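Long-range contact in L-lysine 6-oxidase (Marinomonas mediterranea, PDB 3WEU), which oxidises the epsilon-amino group of L-lysine with a cysteine tryptophylquinone cofactor, releasing hydrogen peroxide that kills bacteria: residues L376-S388 with T395-A407. Residues are numbered along the deposited sequence; the frame is centred on the assembly and turned at random.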
loop_
_atom_site.group_PDB
_atom_site.type_symbol
_atom_site.label_atom_id
_atom_site.label_comp_id
_atom_site.label_asym_id
_atom_site.label_seq_id
_atom_site.Cartn_x
_atom_site.Cartn_y
_atom_site.Cartn_z
ATOM N N LEU A 376 -22.095 -30.901 -15.983
ATOM C CA LEU A 376 -23.335 -30.539 -16.581
ATOM C C LEU A 376 -23.271 -29.235 -17.364
ATOM O O LEU A 376 -22.296 -28.495 -17.236
ATOM C CB LEU A 376 -24.421 -30.529 -15.521
ATOM C CG LEU A 376 -24.644 -31.836 -14.759
ATOM C CD1 LEU A 376 -25.682 -31.619 -13.671
ATOM C CD2 LEU A 376 -25.134 -32.948 -15.675
ATOM N N MET A 377 -24.268 -29.034 -18.251
ATOM C CA MET A 377 -24.166 -28.093 -19.331
ATOM C C MET A 377 -25.078 -26.886 -19.158
ATOM O O MET A 377 -26.196 -27.010 -18.635
ATOM C CB MET A 377 -24.528 -28.780 -20.656
ATOM C CG MET A 377 -23.403 -29.726 -21.092
ATOM S SD MET A 377 -21.995 -28.811 -21.739
ATOM C CE MET A 377 -22.692 -28.161 -23.224
ATOM N N PRO A 378 -24.646 -25.733 -19.674
ATOM C CA PRO A 378 -23.315 -25.473 -20.199
ATOM C C PRO A 378 -22.349 -25.431 -18.981
ATOM O O PRO A 378 -22.762 -25.046 -17.873
ATOM C CB PRO A 378 -23.456 -24.106 -20.856
ATOM C CG PRO A 378 -24.706 -23.544 -20.344
ATOM C CD PRO A 378 -25.516 -24.576 -19.704
ATOM N N MET A 379 -21.115 -25.838 -19.195
ATOM C CA MET A 379 -20.123 -25.831 -18.112
ATOM C C MET A 379 -19.404 -24.475 -17.994
ATOM O O MET A 379 -18.494 -24.145 -18.798
ATOM C CB MET A 379 -19.145 -26.947 -18.284
ATOM C CG MET A 379 -18.154 -27.077 -17.110
ATOM S SD MET A 379 -18.958 -27.231 -15.488
ATOM C CE MET A 379 -18.123 -25.827 -14.690
ATOM N N ASN A 380 -19.792 -23.726 -16.957
ATOM C CA ASN A 380 -19.438 -22.320 -16.767
ATOM C C ASN A 380 -19.995 -21.936 -15.401
ATOM O O ASN A 380 -20.894 -22.621 -14.822
ATOM C CB ASN A 380 -20.074 -21.459 -17.841
ATOM C CG ASN A 380 -19.407 -20.099 -18.041
ATOM O OD1 ASN A 380 -18.483 -19.962 -18.858
ATOM N ND2 ASN A 380 -19.962 -19.037 -17.364
ATOM N N SER A 381 -19.425 -20.878 -14.837
ATOM C CA SER A 381 -20.010 -20.279 -13.639
ATOM C C SER A 381 -21.419 -19.808 -13.875
ATOM O O SER A 381 -21.793 -19.406 -15.008
ATOM C CB SER A 381 -19.210 -19.092 -13.215
ATOM O OG SER A 381 -19.699 -18.603 -12.001
ATOM N N GLY A 382 -22.204 -19.876 -12.799
ATOM C CA GLY A 382 -23.465 -19.220 -12.747
ATOM C C GLY A 382 -23.361 -17.803 -12.201
ATOM O O GLY A 382 -22.263 -17.256 -12.133
ATOM N N SER A 383 -24.511 -17.203 -11.906
ATOM C CA SER A 383 -24.582 -15.805 -11.557
ATOM C C SER A 383 -24.204 -15.518 -10.084
ATOM O O SER A 383 -24.179 -14.382 -9.702
ATOM C CB SER A 383 -25.900 -15.177 -12.003
ATOM O OG SER A 383 -26.010 -15.063 -13.430
ATOM N N ASN A 384 -23.987 -16.545 -9.262
ATOM C CA ASN A 384 -23.261 -16.358 -8.025
ATOM C C ASN A 384 -22.501 -17.528 -7.498
ATOM O O ASN A 384 -23.001 -18.315 -6.665
ATOM C CB ASN A 384 -24.121 -15.763 -6.892
ATOM C CG ASN A 384 -23.304 -15.559 -5.662
ATOM O OD1 ASN A 384 -22.107 -15.342 -5.762
ATOM N ND2 ASN A 384 -23.937 -15.541 -4.503
ATOM N N SER A 385 -21.255 -17.623 -7.947
ATOM C CA SER A 385 -20.289 -18.573 -7.474
ATOM C C SER A 385 -19.282 -17.919 -6.498
ATOM O O SER A 385 -18.266 -18.516 -6.205
ATOM C CB SER A 385 -19.499 -19.116 -8.668
ATOM O OG SER A 385 -19.006 -18.013 -9.479
ATOM N N VAL A 386 -19.548 -16.692 -6.100
ATOM C CA VAL A 386 -18.616 -15.817 -5.402
ATOM C C VAL A 386 -18.904 -15.704 -3.910
ATOM O O VAL A 386 -17.982 -15.822 -3.064
ATOM C CB VAL A 386 -18.680 -14.412 -6.049
ATOM C CG1 VAL A 386 -17.737 -13.460 -5.347
ATOM C CG2 VAL A 386 -18.194 -14.526 -7.518
ATOM N N SER A 387 -20.158 -15.498 -3.552
ATOM C CA SER A 387 -20.498 -15.306 -2.092
ATOM C C SER A 387 -21.417 -16.406 -1.551
ATOM O O SER A 387 -22.261 -16.922 -2.252
ATOM C CB SER A 387 -21.114 -13.904 -1.894
ATOM O OG SER A 387 -22.279 -13.755 -2.714
ATOM N N SER A 388 -21.195 -16.816 -0.319
ATOM C CA SER A 388 -21.986 -17.860 0.293
ATOM C C SER A 388 -23.294 -17.358 0.838
ATOM O O SER A 388 -23.531 -16.144 0.933
ATOM C CB SER A 388 -21.169 -18.441 1.484
ATOM O OG SER A 388 -19.981 -19.055 1.087
ATOM N N THR A 395 -28.229 -14.575 6.142
ATOM C CA THR A 395 -28.145 -16.019 6.266
ATOM C C THR A 395 -28.772 -16.673 5.055
ATOM O O THR A 395 -28.743 -17.890 4.933
ATOM C CB THR A 395 -28.834 -16.556 7.554
ATOM O OG1 THR A 395 -30.165 -16.078 7.566
ATOM C CG2 THR A 395 -28.128 -16.103 8.832
ATOM N N ASP A 396 -29.302 -15.892 4.139
ATOM C CA ASP A 396 -29.998 -16.443 3.015
ATOM C C ASP A 396 -29.638 -15.732 1.667
ATOM O O ASP A 396 -30.468 -15.586 0.790
ATOM C CB ASP A 396 -31.485 -16.449 3.225
ATOM C CG ASP A 396 -32.039 -15.110 3.486
ATOM O OD1 ASP A 396 -31.299 -14.119 3.460
ATOM O OD2 ASP A 396 -33.238 -15.090 3.787
ATOM N N ASN A 397 -28.385 -15.309 1.573
ATOM C CA ASN A 397 -27.849 -14.738 0.331
ATOM C C ASN A 397 -28.048 -15.747 -0.809
ATOM O O ASN A 397 -27.784 -16.966 -0.635
ATOM C CB ASN A 397 -26.396 -14.458 0.557
ATOM C CG ASN A 397 -25.756 -13.747 -0.621
ATOM O OD1 ASN A 397 -26.360 -12.842 -1.266
ATOM N ND2 ASN A 397 -24.547 -14.222 -0.971
ATOM N N VAL A 398 -28.515 -15.270 -1.948
ATOM C CA VAL A 398 -28.826 -16.169 -3.073
ATOM C C VAL A 398 -27.525 -16.627 -3.722
ATOM O O VAL A 398 -26.648 -15.778 -4.058
ATOM C CB VAL A 398 -29.691 -15.464 -4.092
ATOM C CG1 VAL A 398 -29.969 -16.306 -5.345
ATOM C CG2 VAL A 398 -31.050 -15.105 -3.447
ATOM N N VAL A 399 -27.454 -17.937 -3.915
ATOM C CA VAL A 399 -26.299 -18.616 -4.546
ATOM C C VAL A 399 -26.766 -19.170 -5.892
ATOM O O VAL A 399 -27.868 -19.665 -6.044
ATOM C CB VAL A 399 -25.845 -19.766 -3.648
ATOM C CG1 VAL A 399 -24.843 -20.706 -4.294
ATOM C CG2 VAL A 399 -25.297 -19.189 -2.365
ATOM N N GLU A 400 -25.898 -19.086 -6.902
ATOM C CA GLU A 400 -26.172 -19.770 -8.166
ATOM C C GLU A 400 -24.822 -20.127 -8.780
ATOM O O GLU A 400 -24.183 -19.325 -9.414
ATOM C CB GLU A 400 -27.016 -18.908 -9.095
ATOM C CG GLU A 400 -27.451 -19.684 -10.291
ATOM C CD GLU A 400 -27.790 -18.800 -11.457
ATOM O OE1 GLU A 400 -29.013 -18.443 -11.559
ATOM O OE2 GLU A 400 -26.866 -18.441 -12.278
ATOM N N LYS A 401 -24.372 -21.312 -8.497
ATOM C CA LYS A 401 -22.940 -21.648 -8.673
ATOM C C LYS A 401 -22.575 -21.877 -10.134
ATOM O O LYS A 401 -21.490 -21.404 -10.610
ATOM C CB LYS A 401 -22.621 -22.884 -7.918
ATOM C CG LYS A 401 -22.609 -22.723 -6.417
ATOM C CD LYS A 401 -22.130 -24.008 -5.750
ATOM C CE LYS A 401 -21.932 -23.740 -4.247
ATOM N NZ LYS A 401 -21.281 -24.928 -3.630
ATOM N N PHE A 402 -23.441 -22.630 -10.839
ATOM C CA PHE A 402 -23.165 -23.095 -12.223
ATOM C C PHE A 402 -24.243 -22.748 -13.207
ATOM O O PHE A 402 -25.413 -22.511 -12.844
ATOM C CB PHE A 402 -22.913 -24.628 -12.244
ATOM C CG PHE A 402 -21.826 -25.062 -11.269
ATOM C CD1 PHE A 402 -20.481 -24.770 -11.546
ATOM C CD2 PHE A 402 -22.129 -25.766 -10.127
ATOM C CE1 PHE A 402 -19.482 -25.123 -10.701
ATOM C CE2 PHE A 402 -21.125 -26.129 -9.266
ATOM C CZ PHE A 402 -19.801 -25.823 -9.542
ATOM N N LEU A 403 -23.815 -22.647 -14.454
ATOM C CA LEU A 403 -24.651 -22.066 -15.482
ATOM C C LEU A 403 -25.774 -22.953 -15.940
ATOM O O LEU A 403 -25.641 -24.155 -15.973
ATOM C CB LEU A 403 -23.789 -21.630 -16.694
ATOM C CG LEU A 403 -24.380 -20.726 -17.756
ATOM C CD1 LEU A 403 -24.837 -19.395 -17.161
ATOM C CD2 LEU A 403 -23.383 -20.519 -18.873
ATOM N N ALA A 404 -26.887 -22.338 -16.341
ATOM C CA ALA A 404 -27.956 -23.008 -17.141
ATOM C C ALA A 404 -28.203 -22.112 -18.326
ATOM O O ALA A 404 -27.873 -20.891 -18.330
ATOM C CB ALA A 404 -29.257 -23.122 -16.325
ATOM N N LEU A 405 -28.825 -22.697 -19.341
ATOM C CA LEU A 405 -29.455 -21.935 -20.365
ATOM C C LEU A 405 -30.579 -21.070 -19.780
ATOM O O LEU A 405 -31.012 -21.222 -18.597
ATOM C CB LEU A 405 -30.044 -22.878 -21.393
ATOM C CG LEU A 405 -29.066 -23.775 -22.148
ATOM C CD1 LEU A 405 -29.777 -24.746 -23.062
ATOM C CD2 LEU A 405 -28.046 -23.009 -22.961
ATOM N N ASP A 406 -31.100 -20.156 -20.586
ATOM C CA ASP A 406 -32.294 -19.464 -20.156
ATOM C C ASP A 406 -33.511 -20.363 -20.365
ATOM O O ASP A 406 -33.420 -21.375 -21.017
ATOM C CB ASP A 406 -32.426 -18.027 -20.749
ATOM C CG ASP A 406 -32.782 -17.957 -22.205
ATOM O OD1 ASP A 406 -33.700 -18.695 -22.636
ATOM O OD2 ASP A 406 -32.220 -17.040 -22.941
ATOM N N ALA A 407 -34.622 -19.998 -19.760
ATOM C CA ALA A 407 -35.766 -20.888 -19.680
ATOM C C ALA A 407 -36.343 -21.198 -21.053
ATOM O O ALA A 407 -36.739 -22.328 -21.304
ATOM C CB ALA A 407 -36.837 -20.301 -18.774
HETATM O O HOH W 1 -28.837 -25.555 -18.884
HETATM O O HOH W 2 -27.306 -17.210 -14.311
#
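Leu403 is the bump of this contact: its isobutyl group enters a hollow made by the ring of Pro378, CB of Asn380 and the carbonyl of Ser381. With CG anti to the backbone N (chi1 -166°), the CD2 branch reaches 3.6 Å from Pro378 CG and the same distance from Asn380 CB, while CB and CD1 rest against Ser381 O. The side chain crosses the proline ring at about a right angle but runs alongside Asn380, whose amide donates to Ser381 O and to Trp580 O. Leu405 CD2 reaches the same Pro378 CG more loosely, and a water links Met377 O to Leu405 N. Beyond Leu403 the chains pair as a short antiparallel ladder interrupted by a classic beta bulge, in which Ser383 and Asn384 together face Glu400. Gly382, with no side chain between the backbones, brings its CA within 3.9 Å of Phe402 CA, and its N donates almost straight to Lys401 O (2.8 Å), from above the carbonyl plane. The Glu400 side chain, extended beyond CG, brings its carboxylate to the bulge, where Ser383 N meets OE2 from above the carboxylate plane (2.7 Å). Further along, Asn384, its chi1 at -178°, carries its amide across to the partner chain, and ND2 donates to Val398 O (2.8 Å), which lies in the amide plane. OD1 accepts from Val386 N, an Asx turn, and from Ser387 N, which extends it to an Asx motif; the pair fixes the amide's rotation. Asn397 comes up crosswise, the two amide planes 57° apart, and its ND2 bridges Ser387 OG and Ser388 O, each at 2.9 Å; Ser387 OG also bonds Glu101. Ser381 and, just past the pairing, Ser385 touch Trp580, next in sequence to the cofactor residue Trp581.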